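Local coordinates for protein UDP-galactopyranose mutase (Deinococcus radiodurans, PDB 3HDQ) that probably interconverts UDP-galactopyranose and UDP-galactofuranose, and binds FAD together with its UDP-galactose substrate, at residues V55-R60 with P233-M238; D31-G36 with I250-M255; R110-V115 with L290-V295. All coordinates share one frame; numbering follows the deposited sequence.

How the contacts relate
Contacts 1 and 2 are neighbouring joints of one parallel sheet, their centres 9 Å apart: strand 55-58 lies beside strand 30-35, and the amide N of Gly-36 comes within 2.7 Å of Val-58 O, a probable hydrogen bond. Both reach the adenosine half of the FAD and touch the second subunit. Contact 3 sits beyond the chain's centre, about 39 Å from contact 1 and 43 Å from contact 2 (centre to centre), in a separate mixed sheet beside the galactose of the substrate. The FAD spans much of this separation: its adenine end belongs to contacts 1 and 2, whereas the side chain of Thr-294 in contact 3 lies about 8 Å, at the nearest atoms, from the FAD.

Contact 1 of 3, residues V55-R60 with P233-M238. With FAD (flavin-adenine dinucleotide), chain L.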
loop_
_atom_site.group_PDB
_atom_site.type_symbol
_atom_site.label_atom_id
_atom_site.label_comp_id
_atom_site.label_asym_id
_atom_site.label_seq_id
_atom_site.Cartn_x
_atom_site.Cartn_y
_atom_site.Cartn_z
ATOM N N VAL A 55 -11.489 8.237 16.258
ATOM C CA VAL A 55 -11.690 8.679 14.895
ATOM C C VAL A 55 -12.006 7.525 13.945
ATOM O O VAL A 55 -11.352 6.493 13.971
ATOM C CB VAL A 55 -10.452 9.463 14.402
ATOM C CG1 VAL A 55 -10.639 9.924 12.968
ATOM C CG2 VAL A 55 -10.196 10.652 15.329
ATOM N N LEU A 56 -13.042 7.692 13.130
ATOM C CA LEU A 56 -13.237 6.822 11.992
ATOM C C LEU A 56 -12.974 7.673 10.770
ATOM O O LEU A 56 -13.644 8.693 10.561
ATOM C CB LEU A 56 -14.660 6.254 11.940
ATOM C CG LEU A 56 -14.938 5.394 10.702
ATOM C CD1 LEU A 56 -14.069 4.147 10.712
ATOM C CD2 LEU A 56 -16.413 5.022 10.592
ATOM N N ILE A 57 -11.975 7.282 9.983
ATOM C CA ILE A 57 -11.686 8.010 8.758
ATOM C C ILE A 57 -12.066 7.147 7.570
ATOM O O ILE A 57 -11.704 5.977 7.491
ATOM C CB ILE A 57 -10.211 8.497 8.675
ATOM C CG1 ILE A 57 -10.042 9.472 7.501
ATOM C CG2 ILE A 57 -9.250 7.320 8.551
ATOM C CD1 ILE A 57 -8.708 10.246 7.497
ATOM N N VAL A 58 -12.822 7.725 6.650
ATOM C CA VAL A 58 -13.343 6.951 5.545
ATOM C C VAL A 58 -12.939 7.576 4.205
ATOM O O VAL A 58 -12.788 8.793 4.093
ATOM C CB VAL A 58 -14.870 6.804 5.683
ATOM C CG1 VAL A 58 -15.580 8.104 5.316
ATOM C CG2 VAL A 58 -15.375 5.658 4.837
ATOM N N ASP A 59 -12.727 6.739 3.195
ATOM C CA ASP A 59 -12.528 7.243 1.839
ATOM C C ASP A 59 -13.154 6.266 0.863
ATOM O O ASP A 59 -13.073 5.050 1.045
ATOM C CB ASP A 59 -11.034 7.438 1.541
ATOM C CG ASP A 59 -10.776 8.433 0.402
ATOM O OD1 ASP A 59 -11.225 8.192 -0.744
ATOM O OD2 ASP A 59 -10.100 9.450 0.656
ATOM N N ARG A 60 -13.785 6.789 -0.178
ATOM C CA ARG A 60 -14.392 5.920 -1.175
ATOM C C ARG A 60 -13.325 5.272 -2.041
ATOM O O ARG A 60 -13.588 4.262 -2.694
ATOM C CB ARG A 60 -15.378 6.699 -2.049
ATOM C CG ARG A 60 -14.734 7.413 -3.225
ATOM C CD ARG A 60 -15.258 8.835 -3.378
ATOM N NE ARG A 60 -16.674 8.885 -3.733
ATOM C CZ ARG A 60 -17.367 10.015 -3.893
ATOM N NH1 ARG A 60 -16.774 11.197 -3.742
ATOM N NH2 ARG A 60 -18.659 9.965 -4.202
ATOM N N PRO A 233 -3.620 4.248 17.565
ATOM C CA PRO A 233 -4.670 3.312 18.000
ATOM C C PRO A 233 -6.082 3.920 17.959
ATOM O O PRO A 233 -7.036 3.179 17.765
ATOM C CB PRO A 233 -4.278 2.988 19.443
ATOM C CG PRO A 233 -2.813 3.235 19.502
ATOM C CD PRO A 233 -2.530 4.362 18.544
ATOM N N ASN A 234 -6.198 5.234 18.124
ATOM C CA ASN A 234 -7.492 5.926 18.070
ATOM C C ASN A 234 -8.013 6.177 16.659
ATOM O O ASN A 234 -9.053 6.807 16.477
ATOM C CB ASN A 234 -7.402 7.274 18.791
ATOM C CG ASN A 234 -7.276 7.121 20.296
ATOM O OD1 ASN A 234 -7.618 6.078 20.851
ATOM N ND2 ASN A 234 -6.787 8.161 20.962
ATOM N N ILE A 235 -7.290 5.718 15.648
ATOM C CA ILE A 235 -7.716 5.973 14.277
ATOM C C ILE A 235 -8.125 4.679 13.566
ATOM O O ILE A 235 -7.315 3.772 13.395
ATOM C CB ILE A 235 -6.616 6.713 13.483
ATOM C CG1 ILE A 235 -6.304 8.051 14.151
ATOM C CG2 ILE A 235 -7.053 6.957 12.053
ATOM C CD1 ILE A 235 -5.333 8.922 13.360
ATOM N N LYS A 236 -9.396 4.593 13.184
ATOM C CA LYS A 236 -9.902 3.471 12.401
ATOM C C LYS A 236 -10.003 3.922 10.955
ATOM O O LYS A 236 -10.546 4.993 10.672
ATOM C CB LYS A 236 -11.280 3.023 12.907
ATOM C CG LYS A 236 -11.336 2.715 14.398
ATOM C CD LYS A 236 -10.234 1.755 14.791
ATOM C CE LYS A 236 -9.752 2.046 16.194
ATOM N NZ LYS A 236 -8.480 1.341 16.519
ATOM N N VAL A 237 -9.481 3.112 10.041
ATOM C CA VAL A 237 -9.414 3.510 8.641
ATOM C C VAL A 237 -10.293 2.641 7.749
ATOM O O VAL A 237 -10.084 1.442 7.638
ATOM C CB VAL A 237 -7.985 3.446 8.126
ATOM C CG1 VAL A 237 -7.913 4.018 6.716
ATOM C CG2 VAL A 237 -7.052 4.186 9.074
ATOM N N MET A 238 -11.265 3.266 7.100
ATOM C CA MET A 238 -12.235 2.548 6.285
ATOM C C MET A 238 -12.106 2.937 4.808
ATOM O O MET A 238 -12.349 4.087 4.426
ATOM C CB MET A 238 -13.640 2.856 6.792
ATOM C CG MET A 238 -14.674 1.839 6.436
ATOM S SD MET A 238 -16.202 2.128 7.347
ATOM C CE MET A 238 -17.041 0.625 6.881
HETATM P PA FAD L . -8.038 15.368 -1.558
HETATM O O1A FAD L . -6.757 14.831 -1.817
HETATM O O2A FAD L . -8.728 15.532 -2.770
HETATM O O5B FAD L . -8.766 14.341 -0.658
HETATM C C5B FAD L . -10.115 14.355 -0.378
HETATM C C4B FAD L . -10.552 12.933 -0.255
HETATM O O4B FAD L . -11.901 12.874 0.042
HETATM C C3B FAD L . -10.387 12.244 -1.588
HETATM O O3B FAD L . -9.463 11.210 -1.551
HETATM C C2B FAD L . -11.745 11.710 -1.898
HETATM O O2B FAD L . -11.636 10.428 -2.385
HETATM C C1B FAD L . -12.443 11.766 -0.571
HETATM N N9A FAD L . -13.892 11.824 -0.729
HETATM C C8A FAD L . -14.626 12.699 -1.427
HETATM N N7A FAD L . -15.895 12.399 -1.324
HETATM C C5A FAD L . -16.008 11.324 -0.560
HETATM C C6A FAD L . -17.076 10.575 -0.120
HETATM N N6A FAD L . -18.286 10.976 -0.316
HETATM N N1A FAD L . -16.879 9.500 0.669
HETATM C C2A FAD L . -15.626 9.144 1.019
HETATM N N3A FAD L . -14.580 9.878 0.589
HETATM C C4A FAD L . -14.754 10.940 -0.194
HETATM N N1 FAD L . 0.057 20.498 -4.407
HETATM C C2 FAD L . 1.302 20.883 -4.109
HETATM O O2 FAD L . 1.557 21.416 -3.071
HETATM N N3 FAD L . 2.268 20.647 -5.002
HETATM C C4 FAD L . 1.988 20.031 -6.175
HETATM O O4 FAD L . 2.834 19.816 -6.976
HETATM C C4X FAD L . 0.723 19.666 -6.458
HETATM N N5 FAD L . 0.455 19.069 -7.637
HETATM C C5X FAD L . -0.811 18.701 -7.919
HETATM C C6 FAD L . -1.072 18.081 -9.117
HETATM C C7 FAD L . -2.350 17.699 -9.414
HETATM C C7M FAD L . -2.649 17.041 -10.697
HETATM C C8 FAD L . -3.358 17.919 -8.519
HETATM C C8M FAD L . -4.727 17.494 -8.895
HETATM C C9 FAD L . -3.091 18.534 -7.314
HETATM C C9A FAD L . -1.815 18.936 -7.005
HETATM N N10 FAD L . -1.529 19.538 -5.814
HETATM C C10 FAD L . -0.255 19.903 -5.562
HETATM C "C1'" FAD L . -2.595 19.917 -4.853
HETATM C "C2'" FAD L . -2.918 18.832 -3.852
HETATM O "O2'" FAD L . -3.389 17.760 -4.586
HETATM C "C3'" FAD L . -3.998 19.236 -2.854
HETATM O "O3'" FAD L . -3.659 20.258 -2.026
HETATM C "C4'" FAD L . -4.172 18.182 -1.822
HETATM O "O4'" FAD L . -3.827 16.995 -2.467
HETATM C "C5'" FAD L . -5.595 18.227 -1.351
HETATM O "O5'" FAD L . -5.830 17.642 -0.124
HETATM P P FAD L . -7.298 17.405 0.318
HETATM O O1P FAD L . -7.310 16.588 1.466
HETATM O O2P FAD L . -7.841 18.671 0.636
HETATM O O3P FAD L . -8.072 16.775 -0.881
#
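Val-55 to Val-58 pair in parallel with Ile-235 to Met-238, joining strand 235-239, outermost within this chain, to its neighbour in the Rossmann-type sheet that binds FAD. The axes of strand segments 55-58 and 235-238 approach to 4.7 Å at an angle of 22°. Five backbone hydrogen bonds carry the pairing. The one from Ile-57 N to Lys-236 O, 2.8 Å, is nearly straight at 176°, and Asp-59 N closes the row on Met-238 O.

Both faces of the paired strands are close-packed. On one, Ile-57 CG2, held between its own backbone N and carbonyl carbon, reaches Val-237 CG2 at 3.9 Å and also touches Ile-235 CG2; Ala-45 of helix 39-50 packs on Val-55, Ile-57 and Ile-235. On the other, Leu-56 CD1 meets Lys-236 CB at 3.7 Å, the two side chains crossing at about a right angle, while Val-58 and Met-238 lie side by side.

The loose end is at Pro-233 and the side chain of Asn-234, although Asn-234 O still accepts from Val-55 N. Asn-234 ND2 turns away to donate to Ala-49 O. Lys-236 bends back so that NZ donates to Pro-233 O and forms a salt bridge with Glu-245 of the second subunit, whose strand continues the sheet antiparallel to Val-237 and Met-238.

Beyond the last bridge, Asp-59 grips the adenosine ribose with both carboxylate oxygens; OD1 also accepts from Arg-61 N and OD2 from Ala-37 N. An acidic residue at the end of the second strand, holding these hydroxyls, is a familiar feature of Rossmann-type FAD sites. An alanine here would be likely to leave both hydroxyls and those two amides without their acceptor. FAD O2B donates to Asp-59 OD1 at 2.8 Å, and FAD O3B to Asp-59 OD2 at 2.9 Å.

Contact 2 of 3, residues D31-G36 with I250-M255; sequences DYLIVG and IPFQHM. With FAD (flavin-adenine dinucleotide), chain L.
Leu-33 lies against Phe-252 and Met-255, and its side chain can be traced outward. Leu-33 CB meets the root of the aromatic ring, 3.7 Å from Phe-252 CG. With CG anti to the backbone N, the chain then carries CD2 over one face of the ring: this methyl lies 3.7 Å from the Phe-252 centroid and 19° off the ring normal, a CH-pi contact. The same CD2 touches Met-255 CE at 3.7 Å, the thioether chain bending at its last torsion. These contacts join strand 30-35, central in the parallel Rossmann-type sheet, to strand 252-257. Leu-33 N donates to His-254 O at 2.8 Å, whereas the bond from His-254 N to Asp-31 O is weak, bent to 123° at the hydrogen. On the opposite face of the sheet, the Tyr-32 and His-254 rings meet obliquely, centroids 5.5 Å apart and planes at 61°. Toward the cofactor, Val-35 divides its methyls: CG2 rests 3.9 Å from Met-255 SD, and CG1 reaches the adenine at FAD N1A, 3.5 Å away. Next comes Gly-36, where a side chain would run into FAD O4B, the ribose ring oxygen.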
loop_
_atom_site.group_PDB
_atom_site.type_symbol
_atom_site.label_atom_id
_atom_site.label_comp_id
_atom_site.label_asym_id
_atom_site.label_seq_id
_atom_site.Cartn_x
_atom_site.Cartn_y
_atom_site.Cartn_z
ATOM N N ASP A 31 -16.118 9.930 18.144
ATOM C CA ASP A 31 -16.163 11.367 18.370
ATOM C C ASP A 31 -16.217 12.101 17.026
ATOM O O ASP A 31 -16.890 13.125 16.895
ATOM C CB ASP A 31 -14.957 11.818 19.201
ATOM C CG ASP A 31 -14.909 11.154 20.569
ATOM O OD1 ASP A 31 -15.727 11.531 21.433
ATOM O OD2 ASP A 31 -14.059 10.259 20.784
ATOM N N TYR A 32 -15.512 11.567 16.030
ATOM C CA TYR A 32 -15.474 12.171 14.697
ATOM C C TYR A 32 -15.486 11.139 13.588
ATOM O O TYR A 32 -14.696 10.186 13.598
ATOM C CB TYR A 32 -14.220 13.021 14.517
ATOM C CG TYR A 32 -14.147 14.241 15.379
ATOM C CD1 TYR A 32 -14.576 15.470 14.905
ATOM C CD2 TYR A 32 -13.617 14.177 16.656
ATOM C CE1 TYR A 32 -14.497 16.602 15.687
ATOM C CE2 TYR A 32 -13.529 15.302 17.445
ATOM C CZ TYR A 32 -13.977 16.512 16.961
ATOM O OH TYR A 32 -13.899 17.647 17.746
ATOM N N LEU A 33 -16.385 11.336 12.633
ATOM C CA LEU A 33 -16.314 10.641 11.361
ATOM C C LEU A 33 -15.630 11.623 10.413
ATOM O O LEU A 33 -16.093 12.755 10.243
ATOM C CB LEU A 33 -17.717 10.304 10.859
ATOM C CG LEU A 33 -17.920 9.909 9.397
ATOM C CD1 LEU A 33 -17.098 8.693 9.068
ATOM C CD2 LEU A 33 -19.403 9.632 9.134
ATOM N N ILE A 34 -14.508 11.211 9.835
ATOM C CA ILE A 34 -13.781 12.067 8.908
ATOM C C ILE A 34 -13.883 11.527 7.483
ATOM O O ILE A 34 -13.482 10.401 7.200
ATOM C CB ILE A 34 -12.317 12.207 9.323
ATOM C CG1 ILE A 34 -12.229 12.781 10.735
ATOM C CG2 ILE A 34 -11.576 13.103 8.370
ATOM C CD1 ILE A 34 -10.798 13.107 11.157
ATOM N N VAL A 35 -14.453 12.333 6.595
ATOM C CA VAL A 35 -14.684 11.920 5.212
ATOM C C VAL A 35 -13.551 12.402 4.312
ATOM O O VAL A 35 -13.385 13.610 4.096
ATOM C CB VAL A 35 -16.034 12.447 4.680
ATOM C CG1 VAL A 35 -16.415 11.727 3.386
ATOM C CG2 VAL A 35 -17.134 12.278 5.737
ATOM N N GLY A 36 -12.771 11.449 3.808
ATOM C CA GLY A 36 -11.605 11.732 2.981
ATOM C C GLY A 36 -10.298 11.569 3.739
ATOM O O GLY A 36 -10.149 12.111 4.832
ATOM N N ILE A 250 -23.608 3.908 11.437
ATOM C CA ILE A 250 -22.454 4.026 12.314
ATOM C C ILE A 250 -22.556 5.309 13.121
ATOM O O ILE A 250 -22.566 6.395 12.556
ATOM C CB ILE A 250 -21.116 3.996 11.556
ATOM C CG1 ILE A 250 -20.894 2.644 10.885
ATOM C CG2 ILE A 250 -19.968 4.265 12.514
ATOM C CD1 ILE A 250 -19.532 2.529 10.228
ATOM N N PRO A 251 -22.623 5.189 14.454
ATOM C CA PRO A 251 -22.745 6.360 15.330
ATOM C C PRO A 251 -21.476 7.228 15.388
ATOM O O PRO A 251 -20.384 6.705 15.645
ATOM C CB PRO A 251 -23.033 5.744 16.702
ATOM C CG PRO A 251 -22.502 4.374 16.635
ATOM C CD PRO A 251 -22.599 3.924 15.205
ATOM N N PHE A 252 -21.640 8.534 15.157
ATOM C CA PHE A 252 -20.571 9.517 15.307
ATOM C C PHE A 252 -21.105 10.832 15.877
ATOM O O PHE A 252 -22.237 11.209 15.611
ATOM C CB PHE A 252 -19.868 9.778 13.965
ATOM C CG PHE A 252 -20.776 10.313 12.886
ATOM C CD1 PHE A 252 -20.880 11.676 12.662
ATOM C CD2 PHE A 252 -21.518 9.449 12.091
ATOM C CE1 PHE A 252 -21.711 12.177 11.653
ATOM C CE2 PHE A 252 -22.351 9.931 11.080
ATOM C CZ PHE A 252 -22.448 11.303 10.859
ATOM N N GLN A 253 -20.276 11.535 16.645
ATOM C CA GLN A 253 -20.673 12.788 17.280
ATOM C C GLN A 253 -20.449 14.030 16.410
ATOM O O GLN A 253 -21.221 14.988 16.470
ATOM C CB GLN A 253 -19.941 12.962 18.613
ATOM C CG GLN A 253 -20.316 11.921 19.644
ATOM C CD GLN A 253 -21.813 11.893 19.892
ATOM O OE1 GLN A 253 -22.364 12.810 20.512
ATOM N NE2 GLN A 253 -22.484 10.845 19.404
ATOM N N HIS A 254 -19.381 14.025 15.620
ATOM C CA HIS A 254 -19.093 15.151 14.743
ATOM C C HIS A 254 -18.506 14.674 13.418
ATOM O O HIS A 254 -17.805 13.670 13.378
ATOM C CB HIS A 254 -18.145 16.147 15.418
ATOM C CG HIS A 254 -18.088 17.474 14.727
ATOM N ND1 HIS A 254 -18.873 18.543 15.099
ATOM C CD2 HIS A 254 -17.359 17.892 13.662
ATOM C CE1 HIS A 254 -18.621 19.569 14.304
ATOM N NE2 HIS A 254 -17.711 19.196 13.422
ATOM N N MET A 255 -18.814 15.386 12.338
ATOM C CA MET A 255 -18.297 15.043 11.018
ATOM C C MET A 255 -17.333 16.103 10.489
ATOM O O MET A 255 -17.574 17.313 10.613
ATOM C CB MET A 255 -19.427 14.816 9.996
ATOM C CG MET A 255 -18.891 14.530 8.599
ATOM S SD MET A 255 -20.083 14.324 7.257
ATOM C CE MET A 255 -20.739 12.706 7.648
HETATM P PA FAD L . -8.038 15.368 -1.558
HETATM O O1A FAD L . -6.757 14.831 -1.817
HETATM O O2A FAD L . -8.728 15.532 -2.770
HETATM O O5B FAD L . -8.766 14.341 -0.658
HETATM C C5B FAD L . -10.115 14.355 -0.378
HETATM C C4B FAD L . -10.552 12.933 -0.255
HETATM O O4B FAD L . -11.901 12.874 0.042
HETATM C C3B FAD L . -10.387 12.244 -1.588
HETATM O O3B FAD L . -9.463 11.210 -1.551
HETATM C C2B FAD L . -11.745 11.710 -1.898
HETATM O O2B FAD L . -11.636 10.428 -2.385
HETATM C C1B FAD L . -12.443 11.766 -0.571
HETATM N N9A FAD L . -13.892 11.824 -0.729
HETATM C C8A FAD L . -14.626 12.699 -1.427
HETATM N N7A FAD L . -15.895 12.399 -1.324
HETATM C C5A FAD L . -16.008 11.324 -0.560
HETATM C C6A FAD L . -17.076 10.575 -0.120
HETATM N N6A FAD L . -18.286 10.976 -0.316
HETATM N N1A FAD L . -16.879 9.500 0.669
HETATM C C2A FAD L . -15.626 9.144 1.019
HETATM N N3A FAD L . -14.580 9.878 0.589
HETATM C C4A FAD L . -14.754 10.940 -0.194
HETATM N N1 FAD L . 0.057 20.498 -4.407
HETATM C C2 FAD L . 1.302 20.883 -4.109
HETATM O O2 FAD L . 1.557 21.416 -3.071
HETATM N N3 FAD L . 2.268 20.647 -5.002
HETATM C C4 FAD L . 1.988 20.031 -6.175
HETATM O O4 FAD L . 2.834 19.816 -6.976
HETATM C C4X FAD L . 0.723 19.666 -6.458
HETATM N N5 FAD L . 0.455 19.069 -7.637
HETATM C C5X FAD L . -0.811 18.701 -7.919
HETATM C C6 FAD L . -1.072 18.081 -9.117
HETATM C C7 FAD L . -2.350 17.699 -9.414
HETATM C C7M FAD L . -2.649 17.041 -10.697
HETATM C C8 FAD L . -3.358 17.919 -8.519
HETATM C C8M FAD L . -4.727 17.494 -8.895
HETATM C C9 FAD L . -3.091 18.534 -7.314
HETATM C C9A FAD L . -1.815 18.936 -7.005
HETATM N N10 FAD L . -1.529 19.538 -5.814
HETATM C C10 FAD L . -0.255 19.903 -5.562
HETATM C "C1'" FAD L . -2.595 19.917 -4.853
HETATM C "C2'" FAD L . -2.918 18.832 -3.852
HETATM O "O2'" FAD L . -3.389 17.760 -4.586
HETATM C "C3'" FAD L . -3.998 19.236 -2.854
HETATM O "O3'" FAD L . -3.659 20.258 -2.026
HETATM C "C4'" FAD L . -4.172 18.182 -1.822
HETATM O "O4'" FAD L . -3.827 16.995 -2.467
HETATM C "C5'" FAD L . -5.595 18.227 -1.351
HETATM O "O5'" FAD L . -5.830 17.642 -0.124
HETATM P P FAD L . -7.298 17.405 0.318
HETATM O O1P FAD L . -7.310 16.588 1.466
HETATM O O2P FAD L . -7.841 18.671 0.636
HETATM O O3P FAD L . -8.072 16.775 -0.881
#

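Contact 3 of 3, residues R110-V115 with L290-V295. With GDU (galactose-uridine-5'-diphosphate), chain K.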
loop_
_atom_site.group_PDB
_atom_site.type_symbol
_atom_site.label_atom_id
_atom_site.label_comp_id
_atom_site.label_asym_id
_atom_site.label_seq_id
_atom_site.Cartn_x
_atom_site.Cartn_y
_atom_site.Cartn_z
ATOM N N ARG A 110 11.908 21.935 -11.290
ATOM C CA ARG A 110 12.131 22.847 -12.400
ATOM C C ARG A 110 11.307 22.411 -13.593
ATOM O O ARG A 110 11.263 21.229 -13.940
ATOM C CB ARG A 110 13.611 22.928 -12.770
ATOM C CG ARG A 110 14.436 23.657 -11.719
ATOM C CD ARG A 110 15.908 23.600 -12.035
ATOM N NE ARG A 110 16.679 24.569 -11.266
ATOM C CZ ARG A 110 17.294 24.314 -10.118
ATOM N NH1 ARG A 110 17.214 23.116 -9.565
ATOM N NH2 ARG A 110 17.979 25.271 -9.512
ATOM N N VAL A 111 10.637 23.382 -14.201
ATOM C CA VAL A 111 9.743 23.122 -15.313
ATOM C C VAL A 111 10.227 23.853 -16.562
ATOM O O VAL A 111 10.684 24.999 -16.491
ATOM C CB VAL A 111 8.312 23.571 -14.972
ATOM C CG1 VAL A 111 7.346 23.245 -16.130
ATOM C CG2 VAL A 111 7.856 22.950 -13.635
ATOM N N LEU A 112 10.138 23.176 -17.700
ATOM C CA LEU A 112 10.458 23.786 -18.976
ATOM C C LEU A 112 9.196 23.861 -19.826
ATOM O O LEU A 112 8.405 22.921 -19.857
ATOM C CB LEU A 112 11.540 22.981 -19.692
ATOM C CG LEU A 112 13.013 23.409 -19.714
ATOM C CD1 LEU A 112 13.405 24.301 -18.560
ATOM C CD2 LEU A 112 13.910 22.167 -19.760
ATOM N N ALA A 113 8.991 24.984 -20.505
ATOM C CA ALA A 113 7.846 25.111 -21.401
ATOM C C ALA A 113 8.287 24.949 -22.846
ATOM O O ALA A 113 9.288 25.525 -23.264
ATOM C CB ALA A 113 7.151 26.454 -21.202
ATOM N N SER A 114 7.538 24.154 -23.598
ATOM C CA SER A 114 7.819 23.943 -25.009
ATOM C C SER A 114 7.149 25.032 -25.844
ATOM O O SER A 114 5.927 25.064 -26.000
ATOM C CB SER A 114 7.353 22.557 -25.439
ATOM O OG SER A 114 7.563 22.365 -26.823
ATOM N N VAL A 115 7.968 25.935 -26.366
ATOM C CA VAL A 115 7.484 27.107 -27.081
ATOM C C VAL A 115 8.440 27.364 -28.231
ATOM O O VAL A 115 9.656 27.384 -28.032
ATOM C CB VAL A 115 7.482 28.337 -26.146
ATOM C CG1 VAL A 115 7.410 29.634 -26.943
ATOM C CG2 VAL A 115 6.333 28.242 -25.143
ATOM N N LEU A 290 13.167 12.764 -19.932
ATOM C CA LEU A 290 13.022 14.214 -19.978
ATOM C C LEU A 290 14.234 14.864 -19.353
ATOM O O LEU A 290 14.915 14.247 -18.540
ATOM C CB LEU A 290 11.772 14.674 -19.212
ATOM C CG LEU A 290 10.404 14.063 -19.528
ATOM C CD1 LEU A 290 9.294 14.703 -18.665
ATOM C CD2 LEU A 290 10.069 14.211 -20.992
ATOM N N PRO A 291 14.495 16.126 -19.717
ATOM C CA PRO A 291 15.573 16.909 -19.106
ATOM C C PRO A 291 15.240 17.480 -17.720
ATOM O O PRO A 291 16.178 17.765 -16.993
ATOM C CB PRO A 291 15.809 18.040 -20.117
ATOM C CG PRO A 291 14.529 18.160 -20.877
ATOM C CD PRO A 291 13.869 16.812 -20.862
ATOM N N THR A 292 13.966 17.654 -17.360
ATOM C CA THR A 292 13.597 18.074 -15.989
ATOM C C THR A 292 12.397 17.285 -15.523
ATOM O O THR A 292 11.876 16.456 -16.263
ATOM C CB THR A 292 13.132 19.548 -15.876
ATOM O OG1 THR A 292 12.354 19.895 -17.032
ATOM C CG2 THR A 292 14.273 20.491 -15.725
ATOM N N GLY A 293 11.921 17.603 -14.318
ATOM C CA GLY A 293 10.746 16.957 -13.750
ATOM C C GLY A 293 9.495 17.033 -14.605
ATOM O O GLY A 293 8.793 16.039 -14.780
ATOM N N THR A 294 9.225 18.213 -15.158
ATOM C CA THR A 294 8.018 18.421 -15.944
ATOM C C THR A 294 8.279 19.320 -17.147
ATOM O O THR A 294 8.940 20.358 -17.031
ATOM C CB THR A 294 6.904 19.062 -15.073
ATOM O OG1 THR A 294 6.597 18.200 -13.969
ATOM C CG2 THR A 294 5.640 19.311 -15.885
ATOM N N VAL A 295 7.756 18.917 -18.303
ATOM C CA VAL A 295 7.736 19.772 -19.478
ATOM C C VAL A 295 6.295 20.194 -19.757
ATOM O O VAL A 295 5.427 19.327 -19.918
ATOM C CB VAL A 295 8.266 19.040 -20.740
ATOM C CG1 VAL A 295 8.106 19.929 -21.962
ATOM C CG2 VAL A 295 9.706 18.625 -20.574
HETATM N N1 GDU K . -0.061 28.423 -16.509
HETATM C C2 GDU K . 0.225 28.529 -17.722
HETATM N N3 GDU K . 1.163 28.158 -18.485
HETATM C C4 GDU K . 2.111 27.449 -17.849
HETATM C C5 GDU K . 1.941 27.214 -16.395
HETATM C C6 GDU K . 0.847 27.710 -15.783
HETATM O O2 GDU K . -0.770 29.248 -18.436
HETATM O O4 GDU K . 3.073 26.985 -18.456
HETATM C C1D GDU K . -1.256 28.945 -15.909
HETATM C C2D GDU K . -2.564 28.129 -16.047
HETATM O O2D GDU K . -3.726 28.947 -15.985
HETATM C C3D GDU K . -2.443 27.206 -14.852
HETATM C C4D GDU K . -2.018 28.233 -13.804
HETATM O O4D GDU K . -1.150 29.144 -14.487
HETATM O O3D GDU K . -3.685 26.570 -14.562
HETATM C C5D GDU K . -1.544 27.679 -12.469
HETATM O O5D GDU K . -0.361 26.929 -12.804
HETATM P PA GDU K . 0.090 25.633 -11.988
HETATM O O1A GDU K . 1.490 25.310 -12.383
HETATM O O2A GDU K . 0.057 25.966 -10.555
HETATM O O3A GDU K . -0.808 24.386 -12.389
HETATM P PB GDU K . -1.065 23.168 -11.411
HETATM O O1B GDU K . -1.966 22.323 -12.232
HETATM O O2B GDU K . -1.777 23.460 -10.143
HETATM O O3B GDU K . 0.245 22.284 -11.123
HETATM C "C1'" GDU K . 0.585 21.318 -10.109
HETATM C "C2'" GDU K . 1.105 22.061 -8.861
HETATM C "C3'" GDU K . 2.155 23.072 -9.378
HETATM C "C4'" GDU K . 3.382 22.260 -9.890
HETATM C "C5'" GDU K . 2.883 21.203 -10.915
HETATM C "C6'" GDU K . 3.956 20.140 -11.285
HETATM O "O2'" GDU K . 0.031 22.667 -8.116
HETATM O "O3'" GDU K . 2.494 23.985 -8.310
HETATM O "O4'" GDU K . 4.010 21.636 -8.750
HETATM O "O5'" GDU K . 1.642 20.489 -10.651
HETATM O "O6'" GDU K . 4.620 20.431 -12.538
HETATM O O HOH W 1 12.905 19.023 -12.091
#
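Thr-292 holds OG1 between its own backbone N and carbonyl carbon (chi1 38°), leaving CG2 beside the N, and with this rotation its side chain closes on Arg-110 and Leu-112. Thr-292 CB comes within 3.2 Å of Arg-110 O, from beyond the oxygen and well out of the carbonyl plane, while CG2 touches Arg-110 CB. Thr-292 OG1 lies 3.9 Å from Leu-112 CD2, the two side chains crossing at about a right angle, and makes a weak hydrogen bond to Thr-294 O.

That carbonyl also carries the strand pairing: Leu-112 N donates to Thr-294 O at 3.1 Å, with an N-H...O angle of 162° and the donor in the carbonyl plane. Val-111 faces Thr-294 and Leu-112 faces Val-295 in a parallel register, joining strands 111-115 and 294-296 within the mixed sheet of the substrate-binding part of the enzyme. Before the pairing begins, the CA atoms of Arg-110 and Thr-292 stand 6.1 Å apart, against 5.0 Å for those of Val-111 and Thr-294, and one water links the chains by accepting from Arg-110 N and Gly-293 N. Arg-110 NE leads away to a hydrogen bond with Asn-207 OD1.

Thr-294 holds OG1 beside its backbone N (chi1 -60°), 3.3 Å from GDU O6' of the galactose, a weak hydrogen bond in which either oxygen could be the donor. His-109, another substrate-binding residue, touches the Thr-294 side chain. The hydroxyl is shared between Ser-307 OG and the sugar, which suggests a modest grip on the galactose primary hydroxyl.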